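Local coordinates for putative redox protein (Lactobacillus casei, PDB 2QL8) that probably reduces organic hydroperoxides, as OsmC/Ohr family members do, and binds benzoic acid in the crystal, at residues Val96-Met101 / Tyr133-Val138. Residues are numbered along the deposited sequence; the frame is centred on the assembly and turned at random.
Sequences VHAQVM and YTIETV
His97 bridges two residues of the neighbouring strand through both nitrogens of its imidazole. Its ND1 and Thr134 OG1 lie 2.7 Å apart in a hydrogen bond, while its NE2 donates to Glu136 OE2 at 2.8 Å (N-H...O 168°), with that oxygen nearly in the ring plane. Ring and carboxylate planes stand 65° apart, and the nitrogen meets OE2 from above the carboxylate plane. Gln99 NE2 reaches the same oxygen from the opposite face at 2.9 Å; its amide oxygen is taken by Arg80. Two donors thus grip OE2, which probably favours an ionised carboxylate. With CG anti to the backbone N (chi1 -177°), the His97 ring is brought toward the neighbouring strand, where its edge meets Thr134 OG1 and Glu136 OE2. A leucine in its place would probably cost Thr134 OG1 and Glu136 OE2 a partner each, leaving the carboxylate held across this contact by Gln99 alone and freer to turn. A water also links Thr134 OG1 to Val96 O.

Beneath these side chains the backbones run parallel. Ala98 uses both its N and its O, toward Thr134 O and Glu136 N, and Val100 does likewise with Glu136 O and Val138 N, the alternation expected of parallel pairing.

The other face is mainly apolar. Val96 CG1 packs on Tyr133 CD1 at 3.8 Å, Ala98 CB meets Ile135 CG1 at 3.9 Å, and Val100 CG2 touches Ile135 CD1. Leu56, Leu60 and Leu64 of helix 48-70 cover Val96, Ala98 and Val100. Since helices 107-120 and 122-127 lie between the paired strands in sequence, and helix 107-120 packs on Ile135 and Thr137, the arrangement is a parallel beta-alpha-beta crossover within the mixed sheet of this OsmC-like domain.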
loop_
_atom_site.group_PDB
_atom_site.type_symbol
_atom_site.label_atom_id
_atom_site.label_comp_id
_atom_site.label_asym_id
_atom_site.label_seq_id
_atom_site.Cartn_x
_atom_site.Cartn_y
_atom_site.Cartn_z
ATOM N N VAL A 96 -4.312 9.924 -3.156
ATOM C CA VAL A 96 -5.089 9.025 -2.325
ATOM C C VAL A 96 -6.126 9.830 -1.515
ATOM O O VAL A 96 -5.790 10.843 -0.870
ATOM C CB VAL A 96 -4.179 8.281 -1.317
ATOM C CG1 VAL A 96 -5.020 7.326 -0.429
ATOM C CG2 VAL A 96 -3.007 7.548 -2.056
ATOM N N HIS A 97 -7.377 9.415 -1.617
ATOM C CA HIS A 97 -8.468 10.082 -0.892
ATOM C C HIS A 97 -9.322 9.051 -0.164
ATOM O O HIS A 97 -9.914 8.166 -0.813
ATOM C CB HIS A 97 -9.351 10.911 -1.839
ATOM C CG HIS A 97 -10.419 11.651 -1.097
ATOM N ND1 HIS A 97 -10.134 12.709 -0.259
ATOM C CD2 HIS A 97 -11.760 11.470 -1.055
ATOM C CE1 HIS A 97 -11.272 13.160 0.259
ATOM N NE2 HIS A 97 -12.263 12.413 -0.193
ATOM N N ALA A 98 -9.381 9.147 1.180
ATOM C CA ALA A 98 -10.150 8.196 1.962
ATOM C C ALA A 98 -11.466 8.864 2.415
ATOM O O ALA A 98 -11.490 10.051 2.755
ATOM C CB ALA A 98 -9.353 7.729 3.198
ATOM N N GLN A 99 -12.520 8.057 2.424
ATOM C CA GLN A 99 -13.827 8.463 2.936
ATOM C C GLN A 99 -14.227 7.489 4.022
ATOM O O GLN A 99 -14.198 6.270 3.828
ATOM C CB GLN A 99 -14.859 8.471 1.799
ATOM C CG GLN A 99 -14.622 9.573 0.793
ATOM C CD GLN A 99 -15.643 9.556 -0.299
ATOM O OE1 GLN A 99 -16.102 8.493 -0.695
ATOM N NE2 GLN A 99 -16.027 10.728 -0.763
ATOM N N VAL A 100 -14.665 8.036 5.157
ATOM C CA VAL A 100 -14.994 7.228 6.323
ATOM C C VAL A 100 -16.450 7.521 6.701
ATOM O O VAL A 100 -16.845 8.676 6.830
ATOM C CB VAL A 100 -14.073 7.571 7.516
ATOM C CG1 VAL A 100 -14.487 6.741 8.770
ATOM C CG2 VAL A 100 -12.580 7.343 7.127
HETATM N N MSE A 101 -17.212 6.457 6.882
HETATM C CA MSE A 101 -18.584 6.559 7.414
HETATM C C MSE A 101 -18.718 5.731 8.692
HETATM O O MSE A 101 -18.065 4.704 8.838
HETATM C CB MSE A 101 -19.610 6.124 6.367
HETATM C CG MSE A 101 -19.525 4.665 5.940
HETATM SE SE MSE A 101 -20.816 4.276 4.581
HETATM C CE MSE A 101 -22.369 4.449 5.616
ATOM N N TYR A 133 -2.377 12.918 0.089
ATOM C CA TYR A 133 -3.371 12.147 0.820
ATOM C C TYR A 133 -4.320 13.062 1.568
ATOM O O TYR A 133 -3.883 13.911 2.339
ATOM C CB TYR A 133 -2.628 11.254 1.823
ATOM C CG TYR A 133 -3.511 10.507 2.811
ATOM C CD1 TYR A 133 -4.647 9.827 2.422
ATOM C CD2 TYR A 133 -3.136 10.450 4.143
ATOM C CE1 TYR A 133 -5.426 9.129 3.356
ATOM C CE2 TYR A 133 -3.898 9.795 5.061
ATOM C CZ TYR A 133 -5.039 9.139 4.688
ATOM O OH TYR A 133 -5.787 8.443 5.632
ATOM N N THR A 134 -5.599 12.803 1.352
ATOM C CA THR A 134 -6.701 13.485 2.043
ATOM C C THR A 134 -7.693 12.470 2.586
ATOM O O THR A 134 -7.813 11.350 2.080
ATOM C CB THR A 134 -7.401 14.491 1.071
ATOM O OG1 THR A 134 -7.727 13.834 -0.153
ATOM C CG2 THR A 134 -6.485 15.671 0.789
ATOM N N ILE A 135 -8.445 12.896 3.617
ATOM C CA ILE A 135 -9.416 12.052 4.264
ATOM C C ILE A 135 -10.622 12.916 4.649
ATOM O O ILE A 135 -10.444 14.069 5.060
ATOM C CB ILE A 135 -8.798 11.281 5.493
ATOM C CG1 ILE A 135 -9.795 10.307 6.088
ATOM C CG2 ILE A 135 -8.224 12.231 6.524
ATOM C CD1 ILE A 135 -9.173 9.290 7.054
ATOM N N GLU A 136 -11.800 12.336 4.536
ATOM C CA GLU A 136 -13.030 13.025 4.908
ATOM C C GLU A 136 -14.037 12.036 5.501
ATOM O O GLU A 136 -13.975 10.844 5.263
ATOM C CB GLU A 136 -13.633 13.748 3.703
ATOM C CG GLU A 136 -14.208 12.841 2.712
ATOM C CD GLU A 136 -14.990 13.561 1.581
ATOM O OE1 GLU A 136 -15.691 14.572 1.819
ATOM O OE2 GLU A 136 -14.934 13.069 0.455
ATOM N N THR A 137 -15.021 12.594 6.224
ATOM C CA THR A 137 -16.135 11.872 6.787
ATOM C C THR A 137 -17.331 12.111 5.895
ATOM O O THR A 137 -17.571 13.234 5.487
ATOM C CB THR A 137 -16.442 12.383 8.217
ATOM O OG1 THR A 137 -15.232 12.368 8.996
ATOM C CG2 THR A 137 -17.526 11.526 8.858
ATOM N N VAL A 138 -18.041 11.031 5.611
ATOM C CA VAL A 138 -19.239 11.045 4.779
ATOM C C VAL A 138 -20.374 10.300 5.463
ATOM O O VAL A 138 -20.176 9.517 6.383
ATOM C CB VAL A 138 -18.947 10.441 3.388
ATOM C CG1 VAL A 138 -17.821 11.234 2.716
ATOM C CG2 VAL A 138 -18.645 8.921 3.488
HETATM O O HOH W 1 -5.728 13.632 -2.147
#